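Local coordinates for glutaryl-CoA dehydrogenase (Mycobacterium smegmatis, PDB 3SF6), which belongs to the acyl-CoA dehydrogenase family of flavoproteins and binds dihydroflavine-adenine dinucleotide within a four-chain assembly, at residues V192-T197 with G252-C257; L150-H155 with M162-T167; L281-S286 with G364-M369. All coordinates share one frame; numbering follows the deposited sequence.

Interaction 1: V192-T197 with G252-C257; sequences VVWART and GAPLRC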
loop_
_atom_site.group_PDB
_atom_site.type_symbol
_atom_site.label_atom_id
_atom_site.label_comp_id
_atom_site.label_asym_id
_atom_site.label_seq_id
_atom_site.Cartn_x
_atom_site.Cartn_y
_atom_site.Cartn_z
ATOM N N VAL A 192 -29.410 6.327 -26.902
ATOM C CA VAL A 192 -28.596 7.389 -27.476
ATOM C C VAL A 192 -27.328 6.710 -27.951
ATOM O O VAL A 192 -26.545 6.224 -27.137
ATOM C CB VAL A 192 -28.304 8.520 -26.477
ATOM C CG1 VAL A 192 -27.304 9.507 -27.080
ATOM C CG2 VAL A 192 -29.628 9.250 -26.052
ATOM N N VAL A 193 -27.166 6.587 -29.269
ATOM C CA VAL A 193 -26.119 5.754 -29.848
ATOM C C VAL A 193 -25.105 6.659 -30.563
ATOM O O VAL A 193 -25.491 7.521 -31.378
ATOM C CB VAL A 193 -26.703 4.722 -30.824
ATOM C CG1 VAL A 193 -25.600 3.899 -31.493
ATOM C CG2 VAL A 193 -27.680 3.807 -30.083
ATOM N N TRP A 194 -23.820 6.439 -30.272
ATOM C CA TRP A 194 -22.708 7.187 -30.840
ATOM C C TRP A 194 -22.088 6.387 -31.975
ATOM O O TRP A 194 -21.885 5.192 -31.858
ATOM C CB TRP A 194 -21.676 7.531 -29.752
ATOM C CG TRP A 194 -22.320 8.309 -28.652
ATOM C CD1 TRP A 194 -22.804 7.814 -27.486
ATOM C CD2 TRP A 194 -22.686 9.698 -28.686
ATOM N NE1 TRP A 194 -23.394 8.809 -26.754
ATOM C CE2 TRP A 194 -23.353 9.979 -27.468
ATOM C CE3 TRP A 194 -22.500 10.733 -29.608
ATOM C CZ2 TRP A 194 -23.846 11.240 -27.150
ATOM C CZ3 TRP A 194 -22.982 12.013 -29.278
ATOM C CH2 TRP A 194 -23.627 12.254 -28.061
ATOM N N ALA A 195 -21.801 7.064 -33.085
ATOM C CA ALA A 195 -21.301 6.387 -34.298
ATOM C C ALA A 195 -20.292 7.271 -35.002
ATOM O O ALA A 195 -20.363 8.504 -34.920
ATOM C CB ALA A 195 -22.481 6.036 -35.287
ATOM N N ARG A 196 -19.383 6.653 -35.737
ATOM C CA ARG A 196 -18.486 7.394 -36.611
ATOM C C ARG A 196 -19.177 7.646 -37.961
ATOM O O ARG A 196 -19.882 6.777 -38.480
ATOM C CB ARG A 196 -17.165 6.646 -36.804
ATOM C CG ARG A 196 -17.267 5.419 -37.664
ATOM C CD ARG A 196 -15.950 4.688 -37.816
ATOM N NE ARG A 196 -16.236 3.311 -38.181
ATOM C CZ ARG A 196 -16.207 2.837 -39.418
ATOM N NH1 ARG A 196 -15.892 3.624 -40.441
ATOM N NH2 ARG A 196 -16.500 1.564 -39.627
ATOM N N THR A 197 -18.974 8.835 -38.517
ATOM C CA THR A 197 -19.451 9.200 -39.854
ATOM C C THR A 197 -18.273 9.774 -40.611
ATOM O O THR A 197 -17.203 10.063 -40.027
ATOM C CB THR A 197 -20.575 10.259 -39.817
ATOM O OG1 THR A 197 -20.013 11.563 -39.586
ATOM C CG2 THR A 197 -21.605 9.939 -38.723
ATOM N N GLY A 252 -16.223 15.210 -28.318
ATOM C CA GLY A 252 -16.502 15.979 -27.122
ATOM C C GLY A 252 -17.941 15.883 -26.616
ATOM O O GLY A 252 -18.169 16.000 -25.400
ATOM N N ALA A 253 -18.914 15.629 -27.501
ATOM C CA ALA A 253 -20.325 15.491 -27.047
ATOM C C ALA A 253 -20.511 14.303 -26.103
ATOM O O ALA A 253 -20.975 14.510 -24.990
ATOM C CB ALA A 253 -21.304 15.437 -28.248
ATOM N N PRO A 254 -20.129 13.072 -26.506
ATOM C CA PRO A 254 -20.329 12.019 -25.519
ATOM C C PRO A 254 -19.474 12.201 -24.265
ATOM O O PRO A 254 -19.901 11.837 -23.165
ATOM C CB PRO A 254 -19.937 10.732 -26.279
ATOM C CG PRO A 254 -19.152 11.204 -27.474
ATOM C CD PRO A 254 -19.791 12.508 -27.828
ATOM N N LEU A 255 -18.283 12.756 -24.428
ATOM C CA LEU A 255 -17.420 13.026 -23.282
ATOM C C LEU A 255 -18.018 14.021 -22.313
ATOM O O LEU A 255 -17.818 13.880 -21.103
ATOM C CB LEU A 255 -15.994 13.483 -23.693
ATOM C CG LEU A 255 -15.176 12.452 -24.489
ATOM C CD1 LEU A 255 -13.774 12.955 -24.838
ATOM C CD2 LEU A 255 -15.093 11.152 -23.765
ATOM N N ARG A 256 -18.744 15.025 -22.796
ATOM C CA ARG A 256 -19.435 15.933 -21.852
ATOM C C ARG A 256 -20.465 15.181 -21.021
ATOM O O ARG A 256 -20.632 15.466 -19.835
ATOM C CB ARG A 256 -20.131 17.088 -22.578
ATOM C CG ARG A 256 -19.268 18.284 -22.979
ATOM C CD ARG A 256 -20.170 19.413 -23.637
ATOM N NE ARG A 256 -21.345 19.743 -22.806
ATOM C CZ ARG A 256 -22.331 20.595 -23.147
ATOM N NH1 ARG A 256 -22.334 21.205 -24.328
ATOM N NH2 ARG A 256 -23.347 20.824 -22.308
ATOM N N CYS A 257 -21.160 14.231 -21.650
ATOM C CA CYS A 257 -22.146 13.409 -20.935
ATOM C C CYS A 257 -21.414 12.602 -19.857
ATOM O O CYS A 257 -21.860 12.527 -18.698
ATOM C CB CYS A 257 -22.858 12.448 -21.871
ATOM S SG CYS A 257 -23.712 13.278 -23.249
#
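The indole of Trp194 and the pyrrolidine ring of Pro254 make up most of this contact, a buried CH-pi pair between a strand and the first turn of a helix. Pro254 lies over one face of the indole. Its CD sits 3.7 Å from the centroid of the Trp194 six-membered ring and only 20° off the ring normal, while Pro254 CB rests over the centre of the indole, 3.7 Å from Trp194 CE2. Trp194 CG stands anti to its own carbonyl carbon (chi1 -58°), and this carries the indole off strand 190-197 toward the helix. That strand belongs to the beta-rich middle domain of the acyl-CoA dehydrogenase fold, whereas helix 252-286 opens the helical C-terminal domain, so the indole spans a domain junction and bridges the axes of strand 192-197 and helix 252-257, 10.3 Å apart at closest. Ala253 adds its methyl group at the far end of the ring, with CB 3.9 Å from Trp194 CH2. More loosely, Cys257 SG approaches Trp194 CZ2 at 4.4 Å, one turn further along the helix. Beyond the two segments, Phe148 meets the indole with its own ring, and Leu150, Leu245 and Ala248 also touch Trp194.

Interaction 2: L150-H155 with M162-T167; sequences LTEPDH and MRTRAT. With FDA (dihydroflavine-adenine dinucleotide), chain B.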
loop_
_atom_site.group_PDB
_atom_site.type_symbol
_atom_site.label_atom_id
_atom_site.label_comp_id
_atom_site.label_asym_id
_atom_site.label_seq_id
_atom_site.Cartn_x
_atom_site.Cartn_y
_atom_site.Cartn_z
ATOM N N LEU A 150 -22.196 3.856 -26.024
ATOM C CA LEU A 150 -20.874 4.354 -26.458
ATOM C C LEU A 150 -19.921 3.185 -26.654
ATOM O O LEU A 150 -19.388 2.966 -27.751
ATOM C CB LEU A 150 -20.335 5.394 -25.460
ATOM C CG LEU A 150 -18.960 5.964 -25.777
ATOM C CD1 LEU A 150 -18.982 6.687 -27.130
ATOM C CD2 LEU A 150 -18.435 6.918 -24.647
ATOM N N THR A 151 -19.732 2.403 -25.591
ATOM C CA THR A 151 -18.790 1.271 -25.588
ATOM C C THR A 151 -19.179 0.208 -26.590
ATOM O O THR A 151 -20.352 -0.052 -26.797
ATOM C CB THR A 151 -18.716 0.675 -24.179
ATOM O OG1 THR A 151 -18.269 1.719 -23.280
ATOM C CG2 THR A 151 -17.790 -0.564 -24.095
ATOM N N GLU A 152 -18.157 -0.409 -27.180
ATOM C CA GLU A 152 -18.283 -1.521 -28.108
ATOM C C GLU A 152 -17.418 -2.667 -27.598
ATOM O O GLU A 152 -16.501 -2.459 -26.778
ATOM C CB GLU A 152 -17.786 -1.065 -29.480
ATOM C CG GLU A 152 -18.616 0.105 -30.052
ATOM C CD GLU A 152 -18.135 0.642 -31.345
ATOM O OE1 GLU A 152 -17.012 0.259 -31.805
ATOM O OE2 GLU A 152 -18.854 1.509 -31.903
ATOM N N PRO A 153 -17.622 -3.855 -28.133
ATOM C CA PRO A 153 -16.807 -4.989 -27.708
ATOM C C PRO A 153 -15.293 -4.701 -27.742
ATOM O O PRO A 153 -14.560 -5.078 -26.801
ATOM C CB PRO A 153 -17.200 -6.066 -28.711
ATOM C CG PRO A 153 -18.593 -5.736 -29.057
ATOM C CD PRO A 153 -18.662 -4.241 -29.102
ATOM N N ASP A 154 -14.819 -4.040 -28.814
ATOM C CA ASP A 154 -13.410 -3.772 -28.965
ATOM C C ASP A 154 -12.951 -2.355 -28.601
ATOM O O ASP A 154 -11.740 -2.087 -28.695
ATOM C CB ASP A 154 -12.951 -4.139 -30.378
ATOM C CG ASP A 154 -12.990 -5.645 -30.638
ATOM O OD1 ASP A 154 -12.949 -6.448 -29.679
ATOM O OD2 ASP A 154 -12.995 -5.969 -31.839
ATOM N N HIS A 155 -13.863 -1.469 -28.224
ATOM C CA HIS A 155 -13.510 -0.085 -27.901
ATOM C C HIS A 155 -14.262 0.387 -26.677
ATOM O O HIS A 155 -15.489 0.606 -26.713
ATOM C CB HIS A 155 -13.751 0.834 -29.089
ATOM C CG HIS A 155 -12.892 0.491 -30.253
ATOM N ND1 HIS A 155 -13.315 -0.360 -31.238
ATOM C CD2 HIS A 155 -11.604 0.783 -30.526
ATOM C CE1 HIS A 155 -12.326 -0.564 -32.092
ATOM N NE2 HIS A 155 -11.284 0.135 -31.691
ATOM N N MET A 162 -14.116 4.059 -32.060
ATOM C CA MET A 162 -15.381 3.303 -32.214
ATOM C C MET A 162 -15.593 2.981 -33.680
ATOM O O MET A 162 -15.199 3.782 -34.570
ATOM C CB MET A 162 -16.561 4.084 -31.650
ATOM C CG MET A 162 -16.979 5.296 -32.444
ATOM S SD MET A 162 -18.447 6.112 -31.767
ATOM C CE MET A 162 -17.700 7.016 -30.404
ATOM N N ARG A 163 -16.225 1.834 -33.939
ATOM C CA ARG A 163 -16.421 1.382 -35.301
ATOM C C ARG A 163 -17.869 1.292 -35.730
ATOM O O ARG A 163 -18.141 1.098 -36.936
ATOM C CB ARG A 163 -15.710 0.054 -35.542
ATOM C CG ARG A 163 -14.193 0.097 -35.361
ATOM C CD ARG A 163 -13.506 1.104 -36.313
ATOM N NE ARG A 163 -13.581 0.681 -37.711
ATOM C CZ ARG A 163 -13.091 1.372 -38.744
ATOM N NH1 ARG A 163 -12.504 2.556 -38.561
ATOM N NH2 ARG A 163 -13.203 0.886 -39.973
ATOM N N THR A 164 -18.793 1.478 -34.800
ATOM C CA THR A 164 -20.227 1.620 -35.194
ATOM C C THR A 164 -20.280 2.808 -36.145
ATOM O O THR A 164 -19.733 3.869 -35.849
ATOM C CB THR A 164 -21.160 1.846 -33.985
ATOM O OG1 THR A 164 -21.215 0.673 -33.180
ATOM C CG2 THR A 164 -22.582 2.188 -34.465
ATOM N N ARG A 165 -20.890 2.617 -37.301
ATOM C CA ARG A 165 -20.896 3.652 -38.337
ATOM C C ARG A 165 -22.306 4.103 -38.638
ATOM O O ARG A 165 -23.262 3.350 -38.518
ATOM C CB ARG A 165 -20.230 3.151 -39.611
ATOM C CG ARG A 165 -20.881 1.976 -40.244
ATOM C CD ARG A 165 -20.114 1.552 -41.499
ATOM N NE ARG A 165 -20.838 0.544 -42.269
ATOM C CZ ARG A 165 -20.826 -0.766 -42.006
ATOM N NH1 ARG A 165 -20.158 -1.242 -40.957
ATOM N NH2 ARG A 165 -21.508 -1.603 -42.783
ATOM N N ALA A 166 -22.433 5.359 -39.042
ATOM C CA ALA A 166 -23.666 5.875 -39.581
ATOM C C ALA A 166 -23.388 6.413 -40.974
ATOM O O ALA A 166 -22.504 7.264 -41.174
ATOM C CB ALA A 166 -24.266 6.980 -38.671
ATOM N N THR A 167 -24.114 5.871 -41.939
ATOM C CA THR A 167 -23.895 6.203 -43.349
ATOM C C THR A 167 -25.164 6.776 -43.913
ATOM O O THR A 167 -26.224 6.412 -43.503
ATOM C CB THR A 167 -23.478 4.962 -44.156
ATOM O OG1 THR A 167 -24.530 4.000 -44.137
ATOM C CG2 THR A 167 -22.238 4.341 -43.539
HETATM P PA FDA B . -10.345 -1.676 -22.101
HETATM O O1A FDA B . -10.387 -0.297 -22.602
HETATM O O2A FDA B . -10.149 -2.815 -23.014
HETATM O O5B FDA B . -9.155 -1.634 -21.017
HETATM C C5B FDA B . -8.651 -2.866 -20.459
HETATM C C4B FDA B . -7.614 -2.552 -19.387
HETATM O O4B FDA B . -6.504 -1.904 -20.060
HETATM C C3B FDA B . -8.083 -1.581 -18.324
HETATM O O3B FDA B . -7.433 -1.891 -17.070
HETATM C C2B FDA B . -7.591 -0.246 -18.866
HETATM O O2B FDA B . -7.515 0.750 -17.829
HETATM C C1B FDA B . -6.246 -0.612 -19.508
HETATM N N9A FDA B . -5.873 0.339 -20.564
HETATM C C8A FDA B . -6.572 0.594 -21.712
HETATM N N7A FDA B . -5.953 1.558 -22.410
HETATM C C5A FDA B . -4.852 1.930 -21.682
HETATM C C6A FDA B . -3.842 2.869 -21.853
HETATM N N6A FDA B . -3.783 3.670 -22.945
HETATM N N1A FDA B . -2.884 2.950 -20.899
HETATM C C2A FDA B . -2.924 2.192 -19.802
HETATM N N3A FDA B . -3.868 1.295 -19.596
HETATM C C4A FDA B . -4.843 1.158 -20.521
HETATM N N1 FDA B . -20.499 1.690 -21.509
HETATM C C2 FDA B . -21.471 2.394 -22.154
HETATM O O2 FDA B . -21.208 2.929 -23.258
HETATM N N3 FDA B . -22.688 2.531 -21.584
HETATM C C4 FDA B . -23.033 1.963 -20.421
HETATM O O4 FDA B . -24.198 2.056 -19.949
HETATM C C4X FDA B . -22.033 1.249 -19.727
HETATM N N5 FDA B . -22.316 0.601 -18.575
HETATM C C5X FDA B . -21.463 -0.378 -18.105
HETATM C C6 FDA B . -21.871 -1.277 -17.127
HETATM C C7 FDA B . -21.030 -2.245 -16.615
HETATM C C7M FDA B . -21.550 -3.271 -15.602
HETATM C C8 FDA B . -19.722 -2.286 -17.082
HETATM C C8M FDA B . -18.790 -3.356 -16.499
HETATM C C9 FDA B . -19.289 -1.414 -18.057
HETATM C C9A FDA B . -20.164 -0.441 -18.581
HETATM N N10 FDA B . -19.774 0.404 -19.625
HETATM C C10 FDA B . -20.780 1.116 -20.315
HETATM C "C1'" FDA B . -18.543 0.123 -20.375
HETATM C "C2'" FDA B . -17.365 0.801 -19.661
HETATM O "O2'" FDA B . -17.355 2.221 -19.924
HETATM C "C3'" FDA B . -16.074 0.178 -20.169
HETATM O "O3'" FDA B . -15.969 -1.116 -19.577
HETATM C "C4'" FDA B . -14.830 0.984 -19.788
HETATM O "O4'" FDA B . -14.757 2.200 -20.559
HETATM C "C5'" FDA B . -13.535 0.191 -19.972
HETATM O "O5'" FDA B . -13.470 -0.291 -21.320
HETATM P P FDA B . -13.133 -1.832 -21.553
HETATM O O1P FDA B . -13.899 -2.642 -20.595
HETATM O O2P FDA B . -13.280 -2.109 -22.999
HETATM O O3P FDA B . -11.587 -1.986 -21.126
#
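Glu152 reaches across to the backbone of Arg163 and Thr164 with both carboxylate oxygens. CG stands anti to the carbonyl carbon, and the extended chain beyond it (chi2 177°) carries the carboxylate to these two N-H groups. Glu152 OE1 offers its syn lone pair to Arg163 N in a nearly straight bond of 2.8 Å. Glu152 OE2 takes two donors from one face of the carboxylate plane: Thr164 N at 2.9 Å, on the syn side but tilted out of plane, and Thr164 OG1 at 2.8 Å, from well above it. With Lys179 forming a salt bridge to OE2, the buried group is fixed in rotation and probably kept ionised. Glu152 also begins a type I beta turn ending at His155, in the loop that leaves strand 146-149 of the acyl-CoA dehydrogenase middle domain and edges the flavin pocket. Just before it, O2 of dihydroflavine-adenine dinucleotide accepts hydrogen bonds from Leu150 N and, at 2.8 Å, from Thr151 N, while its N1 donates to Thr151 OG1. Met162 folds back at its thioether (chi3 79°), bringing CE to within 3.5 Å of Leu150 CD1. His155 turns one ring face toward Met162 N, and its CE1 lies 3.8 Å from Arg163 CG. Across the subunit interface, Pro153 O accepts from Arg287 NH1 and Asp154 O from Gln289 NE2 of the second subunit.

Interaction 3: L281-S286 with G364-M369; sequences LAYACS and GEYPVM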
loop_
_atom_site.group_PDB
_atom_site.type_symbol
_atom_site.label_atom_id
_atom_site.label_comp_id
_atom_site.label_asym_id
_atom_site.label_seq_id
_atom_site.Cartn_x
_atom_site.Cartn_y
_atom_site.Cartn_z
ATOM N N LEU A 281 -18.335 -0.715 11.731
ATOM C CA LEU A 281 -18.335 -0.014 13.019
ATOM C C LEU A 281 -19.317 -0.650 13.999
ATOM O O LEU A 281 -18.979 -0.935 15.167
ATOM C CB LEU A 281 -18.628 1.474 12.880
ATOM C CG LEU A 281 -17.489 2.319 12.311
ATOM C CD1 LEU A 281 -18.013 3.667 11.791
ATOM C CD2 LEU A 281 -16.406 2.501 13.381
ATOM N N ALA A 282 -20.525 -0.931 13.519
ATOM C CA ALA A 282 -21.540 -1.560 14.364
ATOM C C ALA A 282 -21.116 -2.945 14.809
ATOM O O ALA A 282 -21.251 -3.313 15.986
ATOM C CB ALA A 282 -22.893 -1.600 13.621
ATOM N N TYR A 283 -20.546 -3.708 13.877
ATOM C CA TYR A 283 -20.113 -5.068 14.160
ATOM C C TYR A 283 -18.952 -5.048 15.149
ATOM O O TYR A 283 -18.867 -5.872 16.063
ATOM C CB TYR A 283 -19.659 -5.774 12.883
ATOM C CG TYR A 283 -19.593 -7.290 13.053
ATOM C CD1 TYR A 283 -20.753 -8.045 13.107
ATOM C CD2 TYR A 283 -18.369 -7.959 13.136
ATOM C CE1 TYR A 283 -20.699 -9.429 13.264
ATOM C CE2 TYR A 283 -18.305 -9.308 13.273
ATOM C CZ TYR A 283 -19.464 -10.053 13.342
ATOM O OH TYR A 283 -19.398 -11.442 13.500
ATOM N N ALA A 284 -18.051 -4.091 14.987
ATOM C CA ALA A 284 -16.861 -4.023 15.875
ATOM C C ALA A 284 -17.264 -3.728 17.316
ATOM O O ALA A 284 -16.561 -4.088 18.252
ATOM C CB ALA A 284 -15.849 -2.949 15.390
ATOM N N CYS A 285 -18.404 -3.065 17.495
ATOM C CA CYS A 285 -18.900 -2.772 18.833
ATOM C C CYS A 285 -19.732 -3.954 19.407
ATOM O O CYS A 285 -19.719 -4.181 20.626
ATOM C CB CYS A 285 -19.657 -1.457 18.787
ATOM S SG CYS A 285 -18.509 -0.040 18.428
ATOM N N SER A 286 -20.383 -4.735 18.556
ATOM C CA SER A 286 -21.262 -5.817 18.997
ATOM C C SER A 286 -20.557 -7.163 19.135
ATOM O O SER A 286 -20.816 -7.910 20.101
ATOM C CB SER A 286 -22.498 -5.968 18.089
ATOM O OG SER A 286 -22.172 -6.288 16.710
ATOM N N GLY A 364 -24.993 -12.731 2.145
ATOM C CA GLY A 364 -25.814 -11.503 2.002
ATOM C C GLY A 364 -26.580 -11.108 3.270
ATOM O O GLY A 364 -27.422 -10.208 3.209
ATOM N N GLU A 365 -26.332 -11.752 4.390
ATOM C CA GLU A 365 -26.763 -11.259 5.727
ATOM C C GLU A 365 -26.274 -9.790 5.902
ATOM O O GLU A 365 -26.943 -8.993 6.553
ATOM C CB GLU A 365 -26.196 -12.104 6.866
ATOM C CG GLU A 365 -26.623 -11.634 8.273
ATOM C CD GLU A 365 -26.077 -12.484 9.431
ATOM O OE1 GLU A 365 -25.207 -13.367 9.216
ATOM O OE2 GLU A 365 -26.513 -12.230 10.583
ATOM N N TYR A 366 -25.108 -9.467 5.349
ATOM C CA TYR A 366 -24.528 -8.130 5.399
ATOM C C TYR A 366 -24.314 -7.652 3.976
ATOM O O TYR A 366 -24.162 -8.495 3.073
ATOM C CB TYR A 366 -23.168 -8.173 6.134
ATOM C CG TYR A 366 -23.327 -8.466 7.611
ATOM C CD1 TYR A 366 -23.701 -7.477 8.482
ATOM C CD2 TYR A 366 -23.212 -9.755 8.112
ATOM C CE1 TYR A 366 -23.905 -7.733 9.856
ATOM C CE2 TYR A 366 -23.420 -10.015 9.496
ATOM C CZ TYR A 366 -23.729 -8.992 10.345
ATOM O OH TYR A 366 -23.979 -9.206 11.706
ATOM N N PRO A 367 -24.280 -6.307 3.757
ATOM C CA PRO A 367 -24.236 -5.759 2.401
ATOM C C PRO A 367 -22.847 -5.660 1.775
ATOM O O PRO A 367 -22.712 -5.214 0.628
ATOM C CB PRO A 367 -24.854 -4.366 2.610
ATOM C CG PRO A 367 -24.381 -3.977 3.948
ATOM C CD PRO A 367 -24.516 -5.225 4.753
ATOM N N VAL A 368 -21.805 -6.009 2.543
ATOM C CA VAL A 368 -20.430 -5.674 2.183
ATOM C C VAL A 368 -19.917 -6.351 0.893
ATOM O O VAL A 368 -19.301 -5.694 0.055
ATOM C CB VAL A 368 -19.496 -5.901 3.399
ATOM C CG1 VAL A 368 -18.040 -5.614 3.036
ATOM C CG2 VAL A 368 -19.980 -4.982 4.589
ATOM N N MET A 369 -20.161 -7.661 0.746
ATOM C CA MET A 369 -19.704 -8.341 -0.445
ATOM C C MET A 369 -20.434 -7.808 -1.681
ATOM O O MET A 369 -19.813 -7.693 -2.754
ATOM C CB MET A 369 -19.834 -9.869 -0.348
ATOM C CG MET A 369 -18.750 -10.468 0.504
ATOM S SD MET A 369 -17.117 -10.305 -0.191
ATOM C CE MET A 369 -17.257 -11.118 -1.850
#
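Tyr283 and Tyr366 meet where the last turns of helix 252-286 pass the loop leading into helix 368-380. The helical segment starts at Leu281, whose side chain packs on Leu304 and on Leu396 of the third subunit. Tyr283 then points toward the loop and makes the whole contact from this side. Its CG stands anti to the backbone N (chi1 -163°), which swings the ring out from the helix and presents the CD1-CE1 side to Tyr366. Tyr366 OH does the touching from the other side, 3.6 Å from Tyr283 CE1 and 3.7 Å from Tyr283 CD1. Ring centroids are 5.8 Å apart with planes at 79°, an oblique aromatic pair, and the contact is van der Waals in kind. Both helices belong to the helical C-terminal domain of the acyl-CoA dehydrogenase fold, and Leu357 of helix 332-357 touches both tyrosines, as does Ser360. Next in sequence, Ala284 packs against Thr300 and Leu304 of helix 298-327. Cys285 N and Ser286 N close the segment, donating helical hydrogen bonds to Leu281 O (3.2 Å) and Ala282 O (3.1 Å) respectively.

Overall arrangement
Along the chain the second segments close in the order interaction 2, interaction 1, interaction 3, each contact finishing before the next begins. Interactions 1 and 2 have centres 10 Å apart and are joined directly: the backbone of Arg196 probably makes hydrogen bonds to Thr164 and Ala166, linking strand 190-197 to 165-169. Interaction 3 lies across the chain's centre, with its own centre 42 Å from that of interaction 1 and 43 Å from that of interaction 2. Even so, helix 252-286 serves both interactions 1 and 3, running within the C-terminal domain from the middle-domain junction to the opposite side of the chain's centre. Residues of interactions 2 and 3 both touch the second subunit, so two distant parts of the chain face the same neighbour.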